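PDB 5GKD: AlyGC from Glaciecola chathamensis, which is a polysaccharide lyase of family 6 that cleaves alginate, probably by beta-elimination at a calcium-containing active site. Local coordinates for residues G211-I216 and R234-L239; G178-E183 and D630-G635; F206-G211 and V229-R234. All coordinates share one frame; numbering follows the deposited sequence.

Contact 1: G211-I216 and R234-L239. With CA (calcium ion), chain E.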
loop_
_atom_site.group_PDB
_atom_site.type_symbol
_atom_site.label_atom_id
_atom_site.label_comp_id
_atom_site.label_asym_id
_atom_site.label_seq_id
_atom_site.Cartn_x
_atom_site.Cartn_y
_atom_site.Cartn_z
ATOM N N GLY A 211 -14.945 18.865 -0.996
ATOM C CA GLY A 211 -13.592 18.350 -1.144
ATOM C C GLY A 211 -12.649 18.797 -0.042
ATOM O O GLY A 211 -11.817 18.010 0.430
ATOM N N GLU A 212 -12.779 20.051 0.399
ATOM C CA GLU A 212 -11.834 20.674 1.329
ATOM C C GLU A 212 -12.308 22.075 1.708
ATOM O O GLU A 212 -13.397 22.494 1.313
ATOM C CB GLU A 212 -10.442 20.763 0.719
ATOM C CG GLU A 212 -10.438 21.552 -0.580
ATOM C CD GLU A 212 -9.140 22.305 -0.801
ATOM O OE1 GLU A 212 -8.223 21.786 -1.467
ATOM O OE2 GLU A 212 -9.039 23.419 -0.282
ATOM N N VAL A 213 -11.479 22.836 2.419
ATOM C CA VAL A 213 -11.928 24.147 2.886
ATOM C C VAL A 213 -12.222 25.097 1.726
ATOM O O VAL A 213 -13.086 25.973 1.841
ATOM C CB VAL A 213 -10.904 24.756 3.860
ATOM C CG1 VAL A 213 -9.663 25.223 3.124
ATOM C CG2 VAL A 213 -11.557 25.902 4.643
ATOM N N GLU A 214 -11.526 24.964 0.601
ATOM C CA GLU A 214 -11.760 25.840 -0.539
ATOM C C GLU A 214 -12.664 25.133 -1.535
ATOM O O GLU A 214 -12.253 24.158 -2.161
ATOM C CB GLU A 214 -10.455 26.245 -1.210
ATOM C CG GLU A 214 -9.501 27.054 -0.353
ATOM C CD GLU A 214 -8.268 27.420 -1.140
ATOM O OE1 GLU A 214 -7.492 26.510 -1.457
ATOM O OE2 GLU A 214 -8.093 28.603 -1.475
ATOM N N ILE A 215 -13.901 25.611 -1.654
ATOM C CA ILE A 215 -14.745 25.254 -2.788
ATOM C C ILE A 215 -14.209 25.910 -4.051
ATOM O O ILE A 215 -13.911 25.242 -5.045
ATOM C CB ILE A 215 -16.207 25.677 -2.538
ATOM C CG1 ILE A 215 -16.801 25.013 -1.301
ATOM C CG2 ILE A 215 -17.087 25.406 -3.761
ATOM C CD1 ILE A 215 -18.040 25.765 -0.836
ATOM N N ILE A 216 -14.125 27.237 -4.032
ATOM C CA ILE A 216 -13.463 28.041 -5.052
ATOM C C ILE A 216 -12.183 28.602 -4.453
ATOM O O ILE A 216 -12.200 29.140 -3.343
ATOM C CB ILE A 216 -14.362 29.190 -5.544
ATOM C CG1 ILE A 216 -15.644 28.642 -6.175
ATOM C CG2 ILE A 216 -13.583 30.079 -6.482
ATOM C CD1 ILE A 216 -16.596 29.707 -6.676
ATOM N N ARG A 234 -19.366 22.083 2.159
ATOM C CA ARG A 234 -18.493 21.995 3.321
ATOM C C ARG A 234 -17.164 22.697 3.051
ATOM O O ARG A 234 -16.094 22.093 3.036
ATOM C CB ARG A 234 -18.288 20.523 3.644
ATOM C CG ARG A 234 -18.038 20.161 5.059
ATOM C CD ARG A 234 -17.956 18.647 5.142
ATOM N NE ARG A 234 -17.584 18.151 6.459
ATOM C CZ ARG A 234 -16.336 17.987 6.873
ATOM N NH1 ARG A 234 -15.313 18.313 6.090
ATOM N NH2 ARG A 234 -16.109 17.501 8.071
ATOM N N GLY A 235 -17.257 23.997 2.815
ATOM C CA GLY A 235 -16.089 24.760 2.422
ATOM C C GLY A 235 -16.469 26.203 2.194
ATOM O O GLY A 235 -17.523 26.657 2.649
ATOM N N THR A 236 -15.612 26.910 1.455
ATOM C CA THR A 236 -15.671 28.354 1.331
ATOM C C THR A 236 -15.388 28.778 -0.104
ATOM O O THR A 236 -14.870 28.010 -0.919
ATOM C CB THR A 236 -14.648 29.054 2.242
ATOM O OG1 THR A 236 -13.317 28.809 1.758
ATOM C CG2 THR A 236 -14.746 28.547 3.668
ATOM N N LEU A 237 -15.733 30.029 -0.392
ATOM C CA LEU A 237 -15.193 30.779 -1.517
ATOM C C LEU A 237 -14.000 31.565 -0.992
ATOM O O LEU A 237 -14.175 32.561 -0.293
ATOM C CB LEU A 237 -16.257 31.705 -2.091
ATOM C CG LEU A 237 -16.048 32.441 -3.411
ATOM C CD1 LEU A 237 -17.349 33.156 -3.818
ATOM C CD2 LEU A 237 -14.893 33.404 -3.378
ATOM N N THR A 238 -12.792 31.138 -1.329
ATOM C CA THR A 238 -11.590 31.743 -0.780
ATOM C C THR A 238 -10.908 32.600 -1.840
ATOM O O THR A 238 -10.634 32.136 -2.953
ATOM C CB THR A 238 -10.623 30.689 -0.251
ATOM O OG1 THR A 238 -11.143 30.118 0.963
ATOM C CG2 THR A 238 -9.260 31.324 0.036
ATOM N N LEU A 239 -10.674 33.858 -1.490
ATOM C CA LEU A 239 -9.811 34.772 -2.234
ATOM C C LEU A 239 -8.383 34.502 -1.762
ATOM O O LEU A 239 -7.837 35.186 -0.895
ATOM C CB LEU A 239 -10.245 36.213 -1.992
ATOM C CG LEU A 239 -11.168 36.924 -2.987
ATOM C CD1 LEU A 239 -11.943 35.983 -3.887
ATOM C CD2 LEU A 239 -12.094 37.947 -2.319
HETATM CA CA CA E . -6.813 24.207 -1.011
HETATM O O HOH W 1 -6.344 25.009 1.301
#
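Glu214 pairs with Thr236 and Ile216 with Leu237 in a parallel bridge, and the extra residue between them, Ile215, makes a beta bulge. The bulge gives Thr236 O two donors in its carbonyl plane: Ile215 N at 2.7 Å and Ile216 N at 3.3 Å. Beyond it, Thr238 N reaches Ile216 O at 2.9 Å in a nearly straight bond. Val213 O receives only a weak bond from Thr236 N; the firmer grip is from the Thr236 hydroxyl, which chi1 of 69° swings between backbone N and carbonyl carbon, leaving OG1 2.8 Å from Val213 O. Thr238 OG1 donates to Thr236 OG1 at 2.7 Å and is itself held by Arg264. A valine at Thr236 would probably cost Val213 O its hydroxyl partner and leave Thr238 OG1 without its acceptor. Glu214 crosses Thr238 at about a right angle, its OE2 3.3 Å from Thr238 CG2 and bonded to Ser217, while OE1 binds calcium at 2.4 Å. Glu212 grips the ion with both oxygens; OE2 also accepts from Glu214 N, and OE1 from Gly181 and Gly182. Two acidic ligands from one parallel beta-helix coil, braced by the next (234-239), form part of this PL6 lyase's calcium site.

Contact 2: G178-E183 and D630-G635; sequences GSNGGE and DESTFG. With CA (calcium ion), chain E; PO4 (phosphate ion), chain H.
Asn180 lays its side-chain amide under the hydroxyl of Ser632, whose OG stands over the amide face almost directly above CG and 3.0 Å from ND2. From that position the oxygen lies well out of the amide plane, so the approach is a packing contact of polar groups and not a hydrogen bond. Asp630 closes in beside it, with OD1 3.2 Å from Asn180 CB. The serine is kept in place by its own loop: OG donates to Asp630 OD1 at 2.7 Å, on the syn side of the carboxylate, while Ser632 N, 2.8 Å from Asp630 OD2, comes from above the carboxylate plane and completes an Asx turn. Farther along, Thr633 rests its methyl CG2 on the backbone of Ser179, 3.7 Å from Ser179 C.

The other side of the contact is ionic. With CG anti to the backbone N (chi1 -159°), the Asn180 amide meets the calcium edge-on. The ion lies practically in the amide plane, 2.5 Å from the atom modelled as ND2. Because calcium normally takes oxygen ligands, that assignment of the amide is doubtful and the two ends may be exchanged. Glu183 OE2 binds the same ion at 2.6 Å, and a phosphate oxygen occupies a further position; Lys219 and Arg240 hold the phosphate as well. A calcium-bound water donates to Ser632 OG at 2.5 Å and to the phosphate, relaying the metal's first shell to the Asp630–Ser632 turn. Glu631 anchors the same loop through salt bridges to Arg284 and Arg332. Thus a loop of the C-terminal parallel beta-helix leans over the calcium site carried by the N-terminal one, a second-shell wall of the probable active-site cleft.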
loop_
_atom_site.group_PDB
_atom_site.type_symbol
_atom_site.label_atom_id
_atom_site.label_comp_id
_atom_site.label_asym_id
_atom_site.label_seq_id
_atom_site.Cartn_x
_atom_site.Cartn_y
_atom_site.Cartn_z
ATOM N N GLY A 178 -9.758 14.334 2.230
ATOM C CA GLY A 178 -8.872 13.892 3.279
ATOM C C GLY A 178 -7.493 14.504 3.244
ATOM O O GLY A 178 -6.578 13.962 3.873
ATOM N N SER A 179 -7.318 15.602 2.530
ATOM C CA SER A 179 -6.083 16.372 2.487
ATOM C C SER A 179 -6.370 17.645 1.712
ATOM O O SER A 179 -7.488 17.862 1.232
ATOM C CB SER A 179 -4.935 15.602 1.835
ATOM O OG SER A 179 -4.934 15.771 0.436
ATOM N N ASN A 180 -5.348 18.478 1.574
ATOM C CA ASN A 180 -5.423 19.584 0.638
ATOM C C ASN A 180 -5.533 19.063 -0.797
ATOM O O ASN A 180 -5.195 17.922 -1.102
ATOM C CB ASN A 180 -4.204 20.494 0.785
ATOM C CG ASN A 180 -4.451 21.902 0.237
ATOM O OD1 ASN A 180 -3.519 22.677 0.052
ATOM N ND2 ASN A 180 -5.699 22.230 -0.005
ATOM N N GLY A 181 -6.055 19.907 -1.676
ATOM C CA GLY A 181 -6.172 19.584 -3.081
ATOM C C GLY A 181 -7.520 19.085 -3.544
ATOM O O GLY A 181 -7.579 18.400 -4.568
ATOM N N GLY A 182 -8.602 19.413 -2.841
ATOM C CA GLY A 182 -9.922 18.952 -3.239
ATOM C C GLY A 182 -10.851 20.043 -3.727
ATOM O O GLY A 182 -12.069 19.944 -3.569
ATOM N N GLU A 183 -10.283 21.094 -4.312
ATOM C CA GLU A 183 -11.066 22.254 -4.723
ATOM C C GLU A 183 -11.997 21.899 -5.879
ATOM O O GLU A 183 -11.709 21.019 -6.688
ATOM C CB GLU A 183 -10.143 23.402 -5.142
ATOM C CG GLU A 183 -9.180 23.884 -4.076
ATOM C CD GLU A 183 -7.829 23.182 -4.128
ATOM O OE1 GLU A 183 -7.734 22.130 -4.771
ATOM O OE2 GLU A 183 -6.858 23.697 -3.542
ATOM N N ASP A 630 -0.517 21.379 7.016
ATOM C CA ASP A 630 -1.658 21.792 6.210
ATOM C C ASP A 630 -2.777 22.360 7.073
ATOM O O ASP A 630 -3.085 21.852 8.153
ATOM C CB ASP A 630 -2.187 20.619 5.390
ATOM C CG ASP A 630 -3.413 20.983 4.589
ATOM O OD1 ASP A 630 -3.245 21.688 3.582
ATOM O OD2 ASP A 630 -4.540 20.571 4.961
ATOM N N GLU A 631 -3.403 23.404 6.576
ATOM C CA GLU A 631 -4.568 23.992 7.221
ATOM C C GLU A 631 -5.765 24.007 6.277
ATOM O O GLU A 631 -6.584 24.922 6.300
ATOM C CB GLU A 631 -4.254 25.397 7.727
ATOM C CG GLU A 631 -3.110 25.446 8.729
ATOM C CD GLU A 631 -2.717 26.869 9.098
ATOM O OE1 GLU A 631 -1.861 27.444 8.392
ATOM O OE2 GLU A 631 -3.270 27.406 10.087
ATOM N N SER A 632 -5.896 22.974 5.455
ATOM C CA SER A 632 -6.933 22.935 4.442
ATOM C C SER A 632 -8.113 22.051 4.788
ATOM O O SER A 632 -9.009 21.905 3.948
ATOM C CB SER A 632 -6.336 22.473 3.118
ATOM O OG SER A 632 -5.272 23.307 2.749
ATOM N N THR A 633 -8.142 21.454 5.978
ATOM C CA THR A 633 -9.126 20.432 6.327
ATOM C C THR A 633 -9.664 20.695 7.731
ATOM O O THR A 633 -9.196 21.583 8.442
ATOM C CB THR A 633 -8.516 19.022 6.240
ATOM O OG1 THR A 633 -7.390 18.939 7.119
ATOM C CG2 THR A 633 -8.047 18.723 4.830
ATOM N N PHE A 634 -10.646 19.894 8.142
ATOM C CA PHE A 634 -11.293 20.080 9.427
ATOM C C PHE A 634 -11.129 18.900 10.369
ATOM O O PHE A 634 -11.417 19.042 11.562
ATOM C CB PHE A 634 -12.795 20.355 9.231
ATOM C CG PHE A 634 -13.089 21.437 8.239
ATOM C CD1 PHE A 634 -12.515 22.688 8.366
ATOM C CD2 PHE A 634 -13.921 21.196 7.155
ATOM C CE1 PHE A 634 -12.787 23.692 7.458
ATOM C CE2 PHE A 634 -14.189 22.202 6.233
ATOM C CZ PHE A 634 -13.623 23.453 6.392
ATOM N N GLY A 635 -10.687 17.752 9.870
ATOM C CA GLY A 635 -10.584 16.552 10.657
ATOM C C GLY A 635 -9.154 16.117 10.843
ATOM O O GLY A 635 -8.237 16.750 10.327
HETATM CA CA CA E . -6.813 24.207 -1.011
HETATM P P PO4 H . -3.999 26.385 -1.187
HETATM O O1 PO4 H . -5.041 27.292 -1.784
HETATM O O2 PO4 H . -4.491 25.002 -1.360
HETATM O O3 PO4 H . -3.796 26.736 0.311
HETATM O O4 PO4 H . -2.778 26.503 -2.069
HETATM O O HOH W 1 -6.344 25.009 1.301
#

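Contact 3: F206-G211 and V229-R234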
loop_
_atom_site.group_PDB
_atom_site.type_symbol
_atom_site.label_atom_id
_atom_site.label_comp_id
_atom_site.label_asym_id
_atom_site.label_seq_id
_atom_site.Cartn_x
_atom_site.Cartn_y
_atom_site.Cartn_z
ATOM N N PHE A 206 -23.202 25.044 -6.881
ATOM C CA PHE A 206 -22.286 24.168 -6.166
ATOM C C PHE A 206 -23.084 23.403 -5.106
ATOM O O PHE A 206 -23.492 23.971 -4.084
ATOM C CB PHE A 206 -21.156 24.963 -5.525
ATOM C CG PHE A 206 -20.284 25.704 -6.502
ATOM C CD1 PHE A 206 -20.686 26.910 -7.029
ATOM C CD2 PHE A 206 -19.046 25.196 -6.874
ATOM C CE1 PHE A 206 -19.872 27.614 -7.925
ATOM C CE2 PHE A 206 -18.232 25.904 -7.764
ATOM C CZ PHE A 206 -18.648 27.104 -8.290
ATOM N N ASP A 207 -23.301 22.131 -5.358
ATOM C CA ASP A 207 -24.185 21.261 -4.579
ATOM C C ASP A 207 -23.306 20.284 -3.799
ATOM O O ASP A 207 -22.757 19.344 -4.379
ATOM C CB ASP A 207 -25.146 20.537 -5.520
ATOM C CG ASP A 207 -26.131 19.615 -4.795
ATOM O OD1 ASP A 207 -26.461 19.851 -3.609
ATOM O OD2 ASP A 207 -26.602 18.666 -5.440
ATOM N N ARG A 208 -23.172 20.520 -2.489
ATOM C CA ARG A 208 -22.398 19.673 -1.587
ATOM C C ARG A 208 -20.973 19.443 -2.086
ATOM O O ARG A 208 -20.463 18.320 -2.093
ATOM C CB ARG A 208 -23.097 18.345 -1.355
ATOM C CG ARG A 208 -24.395 18.456 -0.592
ATOM C CD ARG A 208 -25.514 18.179 -1.526
ATOM N NE ARG A 208 -26.163 16.933 -1.261
ATOM C CZ ARG A 208 -26.918 16.284 -2.137
ATOM N NH1 ARG A 208 -27.105 16.753 -3.367
ATOM N NH2 ARG A 208 -27.478 15.150 -1.766
ATOM N N CYS A 209 -20.329 20.520 -2.532
ATOM C CA CYS A 209 -18.921 20.437 -2.908
ATOM C C CYS A 209 -18.123 20.449 -1.615
ATOM O O CYS A 209 -17.934 21.497 -0.997
ATOM C CB CYS A 209 -18.548 21.575 -3.854
ATOM S SG CYS A 209 -19.453 21.452 -5.435
ATOM N N ASN A 210 -17.670 19.265 -1.197
ATOM C CA ASN A 210 -17.123 19.035 0.136
ATOM C C ASN A 210 -15.659 18.589 0.101
ATOM O O ASN A 210 -15.172 17.989 1.064
ATOM C CB ASN A 210 -17.967 17.992 0.871
ATOM C CG ASN A 210 -19.400 18.436 1.083
ATOM O OD1 ASN A 210 -19.779 19.559 0.731
ATOM N ND2 ASN A 210 -20.216 17.555 1.679
ATOM N N GLY A 211 -14.945 18.865 -0.996
ATOM C CA GLY A 211 -13.592 18.350 -1.144
ATOM C C GLY A 211 -12.649 18.797 -0.042
ATOM O O GLY A 211 -11.817 18.010 0.430
ATOM N N VAL A 229 -24.585 29.903 -6.483
ATOM C CA VAL A 229 -25.276 29.348 -5.329
ATOM C C VAL A 229 -24.444 28.209 -4.760
ATOM O O VAL A 229 -23.974 27.344 -5.505
ATOM C CB VAL A 229 -26.698 28.878 -5.685
ATOM C CG1 VAL A 229 -27.313 28.139 -4.510
ATOM C CG2 VAL A 229 -27.548 30.069 -6.062
ATOM N N PHE A 230 -24.243 28.229 -3.445
ATOM C CA PHE A 230 -23.496 27.203 -2.737
ATOM C C PHE A 230 -24.436 26.511 -1.754
ATOM O O PHE A 230 -24.779 27.078 -0.716
ATOM C CB PHE A 230 -22.307 27.821 -2.013
ATOM C CG PHE A 230 -21.374 28.562 -2.916
ATOM C CD1 PHE A 230 -21.625 29.875 -3.268
ATOM C CD2 PHE A 230 -20.224 27.947 -3.398
ATOM C CE1 PHE A 230 -20.748 30.566 -4.092
ATOM C CE2 PHE A 230 -19.368 28.616 -4.220
ATOM C CZ PHE A 230 -19.626 29.933 -4.567
ATOM N N PHE A 231 -24.822 25.280 -2.050
ATOM C CA PHE A 231 -25.832 24.577 -1.267
ATOM C C PHE A 231 -25.154 23.505 -0.436
ATOM O O PHE A 231 -24.621 22.538 -0.985
ATOM C CB PHE A 231 -26.895 23.961 -2.169
ATOM C CG PHE A 231 -27.977 23.212 -1.415
ATOM C CD1 PHE A 231 -27.841 21.867 -1.126
ATOM C CD2 PHE A 231 -29.130 23.866 -1.007
ATOM C CE1 PHE A 231 -28.832 21.189 -0.450
ATOM C CE2 PHE A 231 -30.130 23.196 -0.351
ATOM C CZ PHE A 231 -29.981 21.857 -0.063
ATOM N N GLU A 232 -25.179 23.692 0.880
ATOM C CA GLU A 232 -24.697 22.710 1.845
ATOM C C GLU A 232 -23.274 22.265 1.535
ATOM O O GLU A 232 -22.917 21.105 1.709
ATOM C CB GLU A 232 -25.645 21.512 1.926
ATOM C CG GLU A 232 -27.002 21.868 2.506
ATOM C CD GLU A 232 -27.943 20.664 2.683
ATOM O OE1 GLU A 232 -27.550 19.510 2.388
ATOM O OE2 GLU A 232 -29.088 20.888 3.116
ATOM N N SER A 233 -22.445 23.199 1.094
ATOM C CA SER A 233 -21.089 22.875 0.693
ATOM C C SER A 233 -20.146 23.118 1.858
ATOM O O SER A 233 -20.112 24.215 2.435
ATOM C CB SER A 233 -20.652 23.680 -0.533
ATOM O OG SER A 233 -21.323 23.239 -1.701
ATOM N N ARG A 234 -19.366 22.083 2.159
ATOM C CA ARG A 234 -18.493 21.995 3.321
ATOM C C ARG A 234 -17.164 22.697 3.051
ATOM O O ARG A 234 -16.094 22.093 3.036
ATOM C CB ARG A 234 -18.288 20.523 3.644
ATOM C CG ARG A 234 -18.038 20.161 5.059
ATOM C CD ARG A 234 -17.956 18.647 5.142
ATOM N NE ARG A 234 -17.584 18.151 6.459
ATOM C CZ ARG A 234 -16.336 17.987 6.873
ATOM N NH1 ARG A 234 -15.313 18.313 6.090
ATOM N NH2 ARG A 234 -16.109 17.501 8.071
HETATM O O HOH W 2 -14.858 19.567 3.453
HETATM O O HOH W 3 -22.833 18.608 2.559
#
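The Phe206 and Phe230 rings run out together from adjacent strands, their planes only 11° apart but so offset that little of one ring lies over the other. Phe230 CE2 sits over the rim of one Phe206 face, 3.5 Å from CD1 of that ring. Behind the rings the strands pair in parallel: Phe206 N donates to Val229 O, Phe206 O accepts from Phe231 N at 2.8 Å, and Arg208 N reaches Phe231 O, all close to straight. On the opposite face Phe231 runs alongside Asp207, CD1 of the ring 3.5 Å from Asp207 OD1.

This is the stacking of successive coils in a parallel beta-helix, and the ring ladder continues to Phe171 on one coil and Phe252 on another. Arg208 and Glu232 take matching left-handed backbone conformations where the two strands end, so both chains turn the same corner. Past the corner, side chains replace strand pairing. Ser233 OG accepts from Cys209 N at 3.0 Å. Asn210 crosses Arg234 at about a right angle, and its OD1 takes Arg234 N at 2.9 Å from above the amide plane.

Farther out, one water joins Asn210 ND2 to Glu232 O, and another links Asn210 O to both the carbonyl and NH1 of Arg234. The Arg234 guanidinium goes on to Glu605 and Tyr606. Asp207 is braced by Tyr170 and by a salt bridge in which Arg208 NH1 lies 2.9 Å from Asp207 OD2, while Arg208 NH2 pairs with Glu431.

Overall arrangement
From the N terminus, the chain first supplies 178-183, whose partner 630-635 comes some 450 residues later; contact 2 therefore closes a very long loop that contains both other contacts and brings the C-terminal beta-helix against the N-terminal one. Farther on, 206-211 runs straight into 211-216, and their partners 229-234 and 234-239 come one coil later in the same order. Contacts 3 and 1 thus cross, sharing Gly211 and Arg234, and stitch successive coils on either side of one corner. Ile215 and Ile216 pack on Phe206 inside the coil. Contacts 1 and 2 meet at the calcium, while Phe634 touches Arg234 between contacts 2 and 3.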